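Local coordinates for MamA (Candidatus Magnetobacterium bavaricum, PDB 3VTX), which is a tetratricopeptide-repeat protein, whose array of paired helices is of a kind that generally serves as a scaffold for protein-protein interactions, at residues Tyr8-Ile11 with Gly12-Arg16; Pro36-Val39 with Glu40-Leu43. One frame throughout, in Å; residues are numbered along the deposited sequence. Where two conformers were deposited one is given.

Interaction 1. Residues Tyr8-Ile11 with Gly12-Arg16; sequences YMDI and GDKKR
Asp10 and Lys14, one helical turn apart, meet with their side chains running obliquely across each other. The carboxylate of Asp10 lies against the aliphatic part of the lysine, with OD1 3.2 Å from Lys14 CD. The lysine bends at chi3 (61°), which carries CE and NZ off to the side of the acid, so that CD, not the ammonium, is its nearest atom. The ion pair stays long, 3.9 Å from Lys14 NZ to Asp10 OD2. Asp10 was modelled in two conformers and this contact describes one, so the weak pairing is doubtful.

Ile11 and Lys15 form a second i to i+4 pair. Here the chains lie side by side and point the same way. The extended lysine runs past the isoleucine, with Ile11 CG2 3.7 Å from Lys15 CE.

Asp13 folds its carboxylate back beside its own backbone N (chi1 -73°), beyond the oxygen end of the Met9 carbonyl. Asp13 CG is 3.3 Å from Met9 O.

Regular alpha-helical bonds underlie these pairs, from Gly12 N to Tyr8 O (2.9 Å) through Lys15 N to Ile11 O (2.9 Å).

Residues 8-16 form the middle of helix 5-18. Tyr8 and Ile11 pack on helix 21-34, while Met9 reaches helix 39-51. Asp13 OD1 hydrogen-bonds to Tyr28 of helix 21-34, and OD2 forms a salt bridge with Lys44 of helix 39-51.

Interaction 2. Residues Pro36-Val39 with Glu40-Leu43; sequences PNNV and ETLL
Asn38 swings its amide away from its backbone N (chi1 -169°), and Thr41 turns its hydroxyl back beside its own N (chi1 -56°). These two torsions bring Asn38 OD1 to both donors of Thr41. The backbone bond, Thr41 N to Asn38 OD1, is 2.8 Å long. It lies in the plane of the side-chain carbonyl. The hydroxyl bond is shorter, 2.7 Å from Thr41 OG1 to Asn38 OD1. It comes from above the amide plane, 69° out of it, and so does not use an in-plane lone pair. One oxygen thus takes two donors from different directions.

Asn38 is the N-cap of helix 39-51. Its side chain takes up the Thr41 N-H, one of the amides at the helix start that have no preceding turn to bond to. At the other end of the amide, ND2 donates to Asp35. The amide is therefore gripped at both ends, which fixes its rotation.

The main chain of Asn38 also starts the helical bonding. Leu42 N reaches Asn38 O at 3.0 Å, and Leu43 N reaches Val39 O at 3.0 Å. Leu42 lays its side chain along the incoming loop, with CG 3.6 Å from Asn38 O and CD1 4.0 Å from Pro36 O.

The cap ends the loop between helices 21-34 and 39-51. Asn38, Glu40 and Thr41 touch Met9 of helix 5-18. Thr41 also packs on Tyr28, Val31 and Leu32 of helix 21-34. Val39 and Leu42 meet Leu68 of helix 55-68.

From the N terminus, interaction 1 comes first, within helix 5-18. Helix 21-34 follows, and interaction 2 then marks the entry into helix 39-51. The two are in series: neither nests in nor crosses the other. Both are local, and neither closes a long loop. Their centres are about 14 Å apart, yet they touch through Met9. Met9 CE lies 3.3 Å from Thr41 OG1, and Met9 SD is 3.6 Å from Glu40 CD. Here the N-terminal half of helix 5-18 lies against the start of helix 39-51. Helix 21-34 contacts both, so the three helices pack together at the N-terminal end of the repeat array.

Interaction 1. Residues Tyr8-Ile11 with Gly12-Arg16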
# COMPACT_ATOMS: atom_id res chain seq x y z
N TYR A 8 12.79 24.77 -6.63
CA TYR A 8 12.78 23.96 -5.35
C TYR A 8 12.23 22.55 -5.50
O TYR A 8 12.77 21.60 -4.90
CB TYR A 8 12.06 24.70 -4.24
CG TYR A 8 12.95 25.81 -3.76
CD1 TYR A 8 14.15 25.51 -3.15
CD2 TYR A 8 12.65 27.15 -4.02
CE1 TYR A 8 15.03 26.48 -2.72
CE2 TYR A 8 13.55 28.19 -3.58
CZ TYR A 8 14.75 27.83 -2.94
OH TYR A 8 15.70 28.75 -2.48
N MET A 9 11.19 22.37 -6.30
CA MET A 9 10.77 21.00 -6.54
C MET A 9 11.93 20.17 -7.13
O MET A 9 12.14 19.04 -6.73
CB MET A 9 9.51 20.94 -7.39
CG MET A 9 8.79 19.61 -7.27
SD MET A 9 7.35 19.53 -8.42
CE MET A 9 6.63 21.20 -8.25
N ASP A 10 12.68 20.68 -8.13
CA ASP A 10 13.85 19.93 -8.71
C ASP A 10 14.91 19.58 -7.68
O ASP A 10 15.51 18.50 -7.69
CB ASP A 10 14.62 20.76 -9.79
CG ASP A 10 16.03 20.14 -10.14
OD1 ASP A 10 16.05 18.98 -10.63
OD2 ASP A 10 17.10 20.79 -9.90
N ILE A 11 15.24 20.55 -6.84
CA ILE A 11 16.22 20.32 -5.75
C ILE A 11 15.72 19.16 -4.89
O ILE A 11 16.43 18.18 -4.65
CB ILE A 11 16.46 21.60 -4.91
CG1 ILE A 11 17.23 22.65 -5.74
CG2 ILE A 11 17.28 21.29 -3.64
CD1 ILE A 11 17.10 24.06 -5.24
N GLY A 12 14.44 19.22 -4.53
CA GLY A 12 13.90 18.14 -3.68
C GLY A 12 13.99 16.79 -4.34
O GLY A 12 14.36 15.80 -3.73
N ASP A 13 13.63 16.74 -5.63
CA ASP A 13 13.64 15.47 -6.33
C ASP A 13 15.02 14.86 -6.34
O ASP A 13 15.18 13.67 -6.19
CB ASP A 13 13.16 15.69 -7.76
CG ASP A 13 11.70 15.95 -7.85
OD1 ASP A 13 10.94 15.60 -6.89
OD2 ASP A 13 11.26 16.44 -8.90
N LYS A 14 16.02 15.69 -6.60
CA LYS A 14 17.40 15.22 -6.75
C LYS A 14 17.96 14.81 -5.37
O LYS A 14 18.71 13.87 -5.24
CB LYS A 14 18.27 16.35 -7.30
CG LYS A 14 18.34 16.46 -8.82
CD LYS A 14 18.74 17.87 -9.25
CE LYS A 14 20.13 18.29 -8.75
NZ LYS A 14 20.72 19.34 -9.70
N LYS A 15 17.60 15.57 -4.34
CA LYS A 15 17.97 15.16 -2.97
C LYS A 15 17.33 13.86 -2.54
O LYS A 15 17.98 13.01 -1.98
CB LYS A 15 17.72 16.31 -2.01
CG LYS A 15 18.78 17.39 -2.10
CD LYS A 15 18.64 18.52 -1.08
CE LYS A 15 19.65 19.67 -1.27
NZ LYS A 15 19.64 20.64 -0.11
N ARG A 16 16.04 13.68 -2.84
CA ARG A 16 15.39 12.47 -2.53
C ARG A 16 16.12 11.26 -3.24
O ARG A 16 16.43 10.22 -2.63
CB ARG A 16 13.93 12.57 -2.96
CG ARG A 16 13.11 11.37 -2.51
CD ARG A 16 11.69 11.51 -2.98
NE ARG A 16 11.01 10.29 -2.70
CZ ARG A 16 9.96 9.85 -3.35
NH1 ARG A 16 9.46 8.69 -3.01
NH2 ARG A 16 9.45 10.53 -4.37

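Interaction 2. Residues Pro36-Val39 with Glu40-Leu43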
# COMPACT_ATOMS: atom_id res chain seq x y z
N PRO A 36 0.92 26.59 -1.41
CA PRO A 36 0.46 25.50 -0.55
C PRO A 36 -0.48 24.52 -1.18
O PRO A 36 -0.75 23.47 -0.55
CB PRO A 36 -0.25 26.19 0.63
CG PRO A 36 -0.30 27.66 0.28
CD PRO A 36 0.47 27.92 -0.98
N ASN A 37 -1.04 24.85 -2.34
CA ASN A 37 -1.95 23.96 -3.00
C ASN A 37 -1.32 23.17 -4.16
O ASN A 37 -2.03 22.62 -4.98
CB ASN A 37 -3.22 24.70 -3.42
CG ASN A 37 -3.93 25.33 -2.23
OD1 ASN A 37 -4.33 26.50 -2.29
ND2 ASN A 37 -4.05 24.58 -1.12
N ASN A 38 0.01 23.11 -4.18
CA ASN A 38 0.74 22.38 -5.21
C ASN A 38 0.56 20.88 -4.92
O ASN A 38 1.28 20.33 -4.07
CB ASN A 38 2.21 22.76 -5.13
CG ASN A 38 3.00 22.27 -6.33
OD1 ASN A 38 3.31 21.07 -6.50
ND2 ASN A 38 3.30 23.22 -7.20
N VAL A 39 -0.37 20.25 -5.61
CA VAL A 39 -0.66 18.83 -5.37
C VAL A 39 0.52 17.95 -5.71
O VAL A 39 0.76 16.96 -5.01
CB VAL A 39 -1.97 18.36 -6.06
CG1 VAL A 39 -3.19 19.06 -5.40
CG2 VAL A 39 -1.92 18.58 -7.54
N GLU A 40 1.31 18.29 -6.74
CA GLU A 40 2.42 17.42 -7.15
C GLU A 40 3.45 17.33 -5.98
O GLU A 40 3.98 16.22 -5.65
CB GLU A 40 3.14 18.01 -8.34
CG GLU A 40 4.29 17.22 -8.78
CD GLU A 40 4.84 17.57 -10.16
OE1 GLU A 40 4.48 18.66 -10.66
OE2 GLU A 40 5.62 16.74 -10.70
N THR A 41 3.69 18.49 -5.36
CA THR A 41 4.57 18.61 -4.17
C THR A 41 4.01 17.94 -2.93
O THR A 41 4.76 17.28 -2.22
CB THR A 41 4.99 20.05 -3.93
OG1 THR A 41 5.61 20.48 -5.14
CG2 THR A 41 6.12 20.20 -2.75
N LEU A 42 2.73 18.08 -2.69
CA LEU A 42 2.09 17.40 -1.56
C LEU A 42 2.27 15.90 -1.66
O LEU A 42 2.65 15.25 -0.66
CB LEU A 42 0.62 17.78 -1.43
CG LEU A 42 0.34 19.14 -0.85
CD1 LEU A 42 -1.15 19.57 -1.10
CD2 LEU A 42 0.70 19.29 0.66
N LEU A 43 2.13 15.33 -2.85
CA LEU A 43 2.27 13.89 -3.02
C LEU A 43 3.73 13.49 -2.85
O LEU A 43 4.04 12.50 -2.25
CB LEU A 43 1.75 13.46 -4.40
CG LEU A 43 1.81 11.97 -4.63
CD1 LEU A 43 1.07 11.15 -3.55
CD2 LEU A 43 1.20 11.70 -6.06